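Local coordinates for uncharacterized protein GEBA250068378 (Sulfurospirillum deleyianum, PDB 3NKG) that is of unknown function but probably folds as a galactose-binding-domain-like beta sandwich, a scaffold that in relatives often binds ligands, at residues Y63-G68 / I135-L140; K52-F57 / G129-D134; V74-A79 / I87-D92. All coordinates share one frame; numbering follows the deposited sequence. Where two conformers were deposited one is given.

Interaction 1: residues Y63-G68 / I135-L140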
# COMPACT_ATOMS: atom_id res chain seq x y z
N TYR A 63 -5.47 0.25 10.47
CA TYR A 63 -6.52 1.21 10.16
C TYR A 63 -7.41 0.67 9.05
O TYR A 63 -6.92 0.12 8.07
CB TYR A 63 -5.88 2.55 9.77
CG TYR A 63 -5.04 3.15 10.87
CD1 TYR A 63 -3.70 2.79 11.02
CD2 TYR A 63 -5.58 4.09 11.75
CE1 TYR A 63 -2.93 3.31 12.04
CE2 TYR A 63 -4.81 4.63 12.79
CZ TYR A 63 -3.49 4.24 12.93
OH TYR A 63 -2.69 4.77 13.92
N ASP A 64 -8.73 0.81 9.20
CA ASP A 64 -9.68 0.37 8.17
C ASP A 64 -9.58 1.28 6.95
O ASP A 64 -9.77 2.48 7.06
CB ASP A 64 -11.09 0.43 8.75
CG ASP A 64 -12.12 -0.27 7.88
OD1 ASP A 64 -11.94 -0.33 6.63
OD2 ASP A 64 -13.12 -0.73 8.48
N PRO A 65 -9.25 0.71 5.77
CA PRO A 65 -9.10 1.58 4.59
C PRO A 65 -10.42 2.25 4.17
O PRO A 65 -10.40 3.26 3.46
CB PRO A 65 -8.62 0.62 3.49
CG PRO A 65 -9.06 -0.76 3.95
CD PRO A 65 -8.97 -0.70 5.47
N ARG A 66 -11.55 1.70 4.60
CA ARG A 66 -12.85 2.25 4.20
C ARG A 66 -13.10 3.64 4.81
O ARG A 66 -13.66 4.51 4.15
CB ARG A 66 -13.99 1.29 4.55
CG ARG A 66 -13.83 -0.09 3.92
CD ARG A 66 -14.87 -1.09 4.42
NE ARG A 66 -14.81 -1.28 5.87
CZ ARG A 66 -15.62 -2.10 6.53
NH1 ARG A 66 -16.54 -2.81 5.88
NH2 ARG A 66 -15.51 -2.23 7.85
N ASP A 67 -12.70 3.84 6.06
CA ASP A 67 -12.99 5.11 6.72
C ASP A 67 -11.86 5.65 7.56
O ASP A 67 -11.99 6.70 8.19
CB ASP A 67 -14.25 4.98 7.58
CG ASP A 67 -14.17 3.83 8.54
OD1 ASP A 67 -13.06 3.33 8.77
OD2 ASP A 67 -15.23 3.42 9.06
N GLY A 68 -10.74 4.93 7.59
CA GLY A 68 -9.57 5.39 8.32
C GLY A 68 -9.64 5.08 9.81
O GLY A 68 -8.73 5.42 10.55
N ILE A 135 -3.99 1.44 1.73
CA ILE A 135 -3.99 2.88 1.43
C ILE A 135 -5.39 3.46 1.55
O ILE A 135 -5.65 4.37 2.37
CB ILE A 135 -3.49 3.17 0.00
CG1 ILE A 135 -2.09 2.64 -0.25
CG2 ILE A 135 -3.51 4.66 -0.27
CD1 ILE A 135 -1.76 2.47 -1.74
N THR A 136 -6.31 2.96 0.73
CA THR A 136 -7.68 3.46 0.76
C THR A 136 -8.64 2.46 0.09
O THR A 136 -8.21 1.47 -0.51
CB THR A 136 -7.79 4.88 0.10
OG1 THR A 136 -9.07 5.48 0.40
CG2 THR A 136 -7.61 4.80 -1.42
N THR A 137 -9.93 2.71 0.25
CA THR A 137 -10.97 1.97 -0.46
C THR A 137 -11.79 2.98 -1.25
O THR A 137 -12.19 4.01 -0.71
CB THR A 137 -11.89 1.26 0.55
OG1 THR A 137 -11.11 0.41 1.39
CG2 THR A 137 -12.96 0.42 -0.17
N ILE A 138 -12.04 2.70 -2.53
CA ILE A 138 -12.71 3.65 -3.40
C ILE A 138 -13.81 2.96 -4.23
O ILE A 138 -13.63 1.84 -4.75
CB ILE A 138 -11.69 4.32 -4.35
CG1 ILE A 138 -12.38 5.34 -5.27
CG2 ILE A 138 -11.01 3.28 -5.22
CD1 ILE A 138 -11.41 6.00 -6.27
N SER A 139 -14.96 3.63 -4.36
CA SER A 139 -16.03 3.11 -5.19
C SER A 139 -15.79 3.51 -6.64
O SER A 139 -15.80 4.69 -6.96
CB SER A 139 -17.41 3.61 -4.73
OG SER A 139 -17.70 3.12 -3.43
N LEU A 140 -15.60 2.52 -7.51
CA LEU A 140 -15.40 2.76 -8.95
C LEU A 140 -16.52 2.10 -9.76
O LEU A 140 -16.90 0.95 -9.50
CB LEU A 140 -14.05 2.19 -9.41
CG LEU A 140 -12.84 2.81 -8.68
CD1 LEU A 140 -11.56 1.97 -8.83
CD2 LEU A 140 -12.61 4.21 -9.18
O HOH W 1 -12.43 4.91 1.85
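The first torsion of Thr137 (chi1 -57°) sets its OG1 anti to the carbonyl carbon and beside its own backbone N, which turns the hydroxyl onto Pro65 and Arg66. OG1 comes in against the proline ring, 3.3 Å from Pro65 CB and 3.5 Å from Pro65 CG, while the two side chains cross at a slant. Arg66 runs alongside Thr137, both pointing the same way, and of its side chain CG comes nearest, 3.7 Å from Thr137 OG1. The hydroxyl itself is hydrogen-bonded to His33 ND1 on strand 30-38, and Pro65 also rests on His33, so one histidine braces both partners.

The backbones also meet, through a weak bond from Thr137 N to Pro65 O, 3.3 Å long and bent to 126°. One water joins the same pieces, 2.6 Å from Arg66 O and 2.7 Å from Thr137 O. Strand 132-140 is an edge strand of its four-stranded sheet. Its Ile135 and Thr136 both face Leu34 in a classic beta bulge, and the 63-68 turn lies along the edge just beyond it.

The turn holds its own shape. Asp64 OD1 accepts from Arg66 N at 2.9 Å, closing an Asx turn, and Gly68 N bonds back to Asp64 O. In one of two deposited conformers, the Arg66 guanidinium grips the Asp64 carboxylate side-on, with NH2 2.9 Å from OD2.

These internal bonds set the loop's shape, while its seat on the strand probably relies on Pro65 packing against Thr137 and His33, one weak backbone bond and the water.

Interaction 2: residues K52-F57 / G129-D134. With ACY (acetic acid), chain C.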
# COMPACT_ATOMS: atom_id res chain seq x y z
N LYS A 52 10.89 -9.74 9.54
CA LYS A 52 10.90 -8.80 10.66
C LYS A 52 11.28 -7.38 10.24
O LYS A 52 10.75 -6.42 10.78
CB LYS A 52 11.85 -9.25 11.76
CG LYS A 52 11.38 -10.43 12.57
CD LYS A 52 12.43 -10.77 13.63
CE LYS A 52 12.05 -12.01 14.42
NZ LYS A 52 12.08 -13.24 13.57
N ARG A 53 12.19 -7.23 9.28
CA ARG A 53 12.55 -5.88 8.86
C ARG A 53 11.37 -5.24 8.15
O ARG A 53 11.13 -4.04 8.29
CB ARG A 53 13.75 -5.86 7.93
CG ARG A 53 14.98 -6.52 8.50
CD ARG A 53 16.14 -6.31 7.54
NE ARG A 53 17.42 -6.43 8.22
CZ ARG A 53 18.32 -7.36 7.94
NH1 ARG A 53 18.07 -8.26 6.99
NH2 ARG A 53 19.47 -7.40 8.60
N VAL A 54 10.65 -6.04 7.37
CA VAL A 54 9.50 -5.50 6.65
C VAL A 54 8.37 -5.17 7.61
O VAL A 54 7.73 -4.13 7.47
CB VAL A 54 9.01 -6.41 5.51
CG1 VAL A 54 7.69 -5.89 4.97
CG2 VAL A 54 10.06 -6.47 4.40
N TRP A 55 8.13 -6.06 8.58
CA TRP A 55 7.20 -5.74 9.65
C TRP A 55 7.58 -4.42 10.34
O TRP A 55 6.75 -3.54 10.57
CB TRP A 55 7.25 -6.85 10.68
CG TRP A 55 6.02 -6.93 11.48
CD1 TRP A 55 5.03 -6.00 11.56
CD2 TRP A 55 5.64 -8.02 12.32
NE1 TRP A 55 4.03 -6.45 12.41
CE2 TRP A 55 4.39 -7.69 12.89
CE3 TRP A 55 6.24 -9.24 12.66
CZ2 TRP A 55 3.73 -8.54 13.77
CZ3 TRP A 55 5.58 -10.08 13.53
CH2 TRP A 55 4.33 -9.72 14.08
N LYS A 56 8.85 -4.27 10.67
CA LYS A 56 9.31 -3.04 11.32
C LYS A 56 8.92 -1.79 10.51
O LYS A 56 8.39 -0.81 11.05
CB LYS A 56 10.82 -3.10 11.54
CG LYS A 56 11.41 -1.76 12.01
CD LYS A 56 12.92 -1.92 12.27
CE LYS A 56 13.68 -0.61 12.08
NZ LYS A 56 15.15 -0.86 12.24
N PHE A 57 9.20 -1.84 9.21
CA PHE A 57 8.89 -0.74 8.27
C PHE A 57 7.37 -0.46 8.20
O PHE A 57 6.94 0.69 8.22
CB PHE A 57 9.42 -1.12 6.86
CG PHE A 57 9.28 -0.02 5.84
CD1 PHE A 57 8.15 0.08 5.05
CD2 PHE A 57 10.29 0.92 5.68
CE1 PHE A 57 8.02 1.11 4.10
CE2 PHE A 57 10.18 1.96 4.74
CZ PHE A 57 9.04 2.05 3.94
N GLY A 129 -3.84 -8.09 4.64
CA GLY A 129 -3.14 -9.27 4.13
C GLY A 129 -1.71 -9.45 4.65
O GLY A 129 -1.29 -8.82 5.62
N ALA A 130 -0.97 -10.34 4.00
CA ALA A 130 0.42 -10.59 4.35
C ALA A 130 1.34 -9.49 3.84
O ALA A 130 1.37 -9.20 2.66
CB ALA A 130 0.89 -11.95 3.81
N TYR A 131 2.09 -8.89 4.75
CA TYR A 131 3.06 -7.85 4.39
C TYR A 131 2.45 -6.81 3.48
O TYR A 131 2.97 -6.53 2.39
CB TYR A 131 4.31 -8.48 3.75
CG TYR A 131 4.99 -9.44 4.71
CD1 TYR A 131 5.72 -8.95 5.81
CD2 TYR A 131 4.92 -10.82 4.54
CE1 TYR A 131 6.36 -9.79 6.69
CE2 TYR A 131 5.55 -11.69 5.44
CZ TYR A 131 6.26 -11.17 6.51
OH TYR A 131 6.89 -12.00 7.40
N THR A 132 1.33 -6.24 3.91
CA THR A 132 0.65 -5.24 3.11
C THR A 132 0.49 -3.94 3.88
O THR A 132 0.49 -3.90 5.12
CB THR A 132 -0.79 -5.69 2.67
OG1 THR A 132 -1.62 -5.81 3.83
CG2 THR A 132 -0.77 -7.01 1.94
N ARG A 133 0.34 -2.86 3.14
CA ARG A 133 -0.12 -1.63 3.75
C ARG A 133 -1.36 -1.17 2.99
O ARG A 133 -1.34 -1.07 1.75
CB ARG A 133 0.96 -0.57 3.73
CG ARG A 133 0.36 0.75 4.17
CD ARG A 133 1.35 1.73 4.51
NE ARG A 133 2.10 1.43 5.74
CZ ARG A 133 3.21 2.09 6.04
NH1 ARG A 133 3.65 3.03 5.18
NH2 ARG A 133 3.89 1.82 7.16
N ASP A 134 -2.45 -0.94 3.72
CA ASP A 134 -3.73 -0.53 3.16
C ASP A 134 -3.69 0.99 2.95
O ASP A 134 -3.37 1.74 3.88
CB ASP A 134 -4.86 -0.94 4.11
CG ASP A 134 -5.17 -2.46 4.06
OD1 ASP A 134 -4.64 -3.14 3.15
OD2 ASP A 134 -5.93 -2.98 4.92
C ACY C . 2.77 -9.07 8.50
O ACY C . 2.30 -8.08 9.13
OXT ACY C . 2.17 -9.82 7.67
CH3 ACY C . 4.19 -9.39 8.78
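Val54 and Tyr131 meet at about a right angle: CG1 of the valine comes to 3.7 Å from CD1 of the tyrosine, approaching the ring obliquely. The tyrosine's CG stands anti to its carbonyl carbon (chi1 -60°), and this swings the ring across to the helix from a residue in left-handed backbone conformation. An acetic acid molecule, probably from the crystallisation liquor, lies between two aromatic side chains. Its OXT is over the centre of the Tyr131 ring, and its methyl is over a face of Trp55, offset toward the rim. A nearly straight bond (169°) runs from Tyr131 N to OXT at 3.1 Å, and Asn126 ND2 is also hydrogen-bonded to the molecule.

In this sandwich the contact seats helix 49-58 over the start of strand 132-140, with Phe38 of the adjoining strand 30-38 backing both Val54 and Phe57. With an alanine in place of Tyr131, Val54 CG1 would probably lose its aromatic neighbour and a gap would open beside the helix.

Deeper in, Arg133 kinks at chi3 and carries its guanidinium to the helix's C-terminal end. There NH2 donates to Leu58 O and lies 3.4 Å from Phe57 O, while NE and NH1 reach the carbonyls of Gly125 and Thr96.

Interaction 3: residues V74-A79 / I87-D92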
# COMPACT_ATOMS: atom_id res chain seq x y z
N VAL A 74 -1.21 -1.33 19.02
CA VAL A 74 -0.15 -2.15 19.59
C VAL A 74 0.87 -1.24 20.26
O VAL A 74 1.32 -0.27 19.67
CB VAL A 74 0.53 -2.99 18.50
CG1 VAL A 74 1.76 -3.72 19.06
CG2 VAL A 74 -0.46 -4.00 17.93
N ASP A 75 1.19 -1.56 21.52
CA ASP A 75 2.16 -0.79 22.30
C ASP A 75 3.59 -1.19 21.96
O ASP A 75 3.84 -2.28 21.47
CB ASP A 75 1.96 -1.03 23.80
CG ASP A 75 2.88 -0.18 24.64
OD1 ASP A 75 2.52 0.99 24.87
OD2 ASP A 75 3.95 -0.66 25.07
N TYR A 76 4.51 -0.28 22.24
CA TYR A 76 5.94 -0.54 22.10
C TYR A 76 6.39 -1.86 22.71
O TYR A 76 7.17 -2.58 22.09
CB TYR A 76 6.77 0.64 22.67
CG TYR A 76 8.19 0.27 22.97
CD1 TYR A 76 9.16 0.24 21.97
CD2 TYR A 76 8.57 -0.09 24.26
CE1 TYR A 76 10.48 -0.13 22.25
CE2 TYR A 76 9.87 -0.46 24.55
CZ TYR A 76 10.81 -0.48 23.55
OH TYR A 76 12.09 -0.85 23.87
N ARG A 77 5.92 -2.18 23.93
CA ARG A 77 6.35 -3.44 24.55
C ARG A 77 6.16 -4.67 23.65
O ARG A 77 7.03 -5.54 23.59
CB ARG A 77 5.62 -3.69 25.86
CG ARG A 77 6.08 -2.83 27.00
CD ARG A 77 5.43 -3.28 28.28
NE ARG A 77 5.49 -2.24 29.30
CZ ARG A 77 4.95 -2.34 30.51
NH1 ARG A 77 4.32 -3.46 30.86
NH2 ARG A 77 5.06 -1.32 31.36
N LEU A 78 5.04 -4.73 22.95
CA LEU A 78 4.76 -5.90 22.10
C LEU A 78 5.61 -5.87 20.84
O LEU A 78 6.13 -6.90 20.43
CB LEU A 78 3.30 -5.94 21.68
CG LEU A 78 2.39 -6.95 22.34
CD1 LEU A 78 1.04 -6.92 21.65
CD2 LEU A 78 2.97 -8.39 22.33
N ALA A 79 5.72 -4.70 20.22
CA ALA A 79 6.62 -4.54 19.10
C ALA A 79 8.04 -4.93 19.50
O ALA A 79 8.78 -5.48 18.71
CB ALA A 79 6.60 -3.10 18.58
N ILE A 87 14.64 -2.55 16.96
CA ILE A 87 14.03 -1.28 17.29
C ILE A 87 14.56 -0.77 18.64
O ILE A 87 15.19 -1.52 19.39
CB ILE A 87 12.47 -1.35 17.33
CG1 ILE A 87 11.99 -2.20 18.51
CG2 ILE A 87 11.94 -1.89 16.00
CD1 ILE A 87 10.47 -2.17 18.76
N ASP A 88 14.31 0.51 18.92
CA ASP A 88 14.62 1.09 20.22
C ASP A 88 13.38 1.81 20.70
O ASP A 88 12.32 1.75 20.04
CB ASP A 88 15.82 2.03 20.15
CG ASP A 88 15.57 3.25 19.28
OD1 ASP A 88 14.40 3.58 18.98
OD2 ASP A 88 16.58 3.92 18.94
N GLU A 89 13.49 2.50 21.83
CA GLU A 89 12.27 2.96 22.47
C GLU A 89 11.64 4.12 21.76
O GLU A 89 10.56 4.56 22.16
CB GLU A 89 12.49 3.25 23.96
CG GLU A 89 13.91 3.54 24.35
CD GLU A 89 14.18 3.08 25.78
OE1 GLU A 89 13.24 2.55 26.41
OE2 GLU A 89 15.33 3.24 26.26
N THR A 90 12.28 4.63 20.71
CA THR A 90 11.67 5.70 19.94
C THR A 90 10.73 5.16 18.83
O THR A 90 10.15 5.95 18.10
CB THR A 90 12.72 6.67 19.30
OG1 THR A 90 13.39 6.01 18.23
CG2 THR A 90 13.75 7.16 20.35
N TYR A 91 10.61 3.83 18.73
CA TYR A 91 9.87 3.20 17.65
C TYR A 91 8.40 3.60 17.71
O TYR A 91 7.78 3.52 18.78
CB TYR A 91 9.97 1.65 17.72
CG TYR A 91 9.23 0.95 16.57
CD1 TYR A 91 9.71 1.05 15.26
CD2 TYR A 91 8.04 0.24 16.79
CE1 TYR A 91 9.04 0.44 14.20
CE2 TYR A 91 7.35 -0.38 15.71
CZ TYR A 91 7.86 -0.28 14.42
OH TYR A 91 7.22 -0.88 13.36
N ASP A 92 7.85 3.98 16.56
CA ASP A 92 6.44 4.34 16.38
C ASP A 92 5.67 3.19 15.73
O ASP A 92 5.94 2.83 14.58
CB ASP A 92 6.36 5.58 15.47
CG ASP A 92 4.95 6.21 15.42
OD1 ASP A 92 3.95 5.47 15.40
OD2 ASP A 92 4.85 7.45 15.41
O HOH W 2 14.75 -1.02 22.70
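Tyr76 lays its ring against the backbone of the Asp88-Glu89 turn, meeting it obliquely, with CE1 leading. CE1 is 3.4 Å from Asp88 O and 3.6 Å from Glu89 CA, and the ring's far end reaches Glu89 CB. With CG anti to the backbone N (chi1 161°), this torsion carries the ring across to the turn. Its OH is hydrogen-bonded at 2.9 Å to a water that also makes a weak bond to Ile87 O.

Beside it the contact is apolar. Ala79 CB sits 4.0 Å from Ile87 CD1 and equally far from Tyr91 CE2, while Ile87 CG2 covers one face of the Tyr91 ring, toward its rim.

Both partners are fixed by aspartates. Asp75 is the N-cap of the helix, its OD2 taking a bond from Arg77 N at 2.7 Å. Asp88 opens a type I beta turn that is also an Asx turn: its OD1 accepts from Thr90 N at 2.9 Å and from Thr90 OG1 at 2.7 Å.

The result folds the segment after helix 76-83 back along that helix's first turn. Phe60 packs on both Ala79 and Tyr91, and Tyr91 OH bonds to Lys56 O, tying this outlying unit to helix 49-58.

Overall arrangement
The six segments follow the chain in the order 52-57, 63-68, 74-79, 87-92, 129-134, 135-140, all within one DUF5625 range. Interactions 1 and 2 alternate along it and share strand 132-140, its start against helix 49-58 and its later part beside the 63-68 turn; their centres are about 18 Å apart, and Pro65 packs on Asp134. Interaction 3 is the local one, its two segments falling between those of both the others. It lies about 15 Å from interaction 2, centre to centre, and about 26 Å from interaction 1. Tyr91 bonded to Lys56 links it to interaction 2. Interactions 1 and 2 join the long region between strands 30-38 and 98-107 to edge strand 132-140, while interaction 3 packs that region on itself.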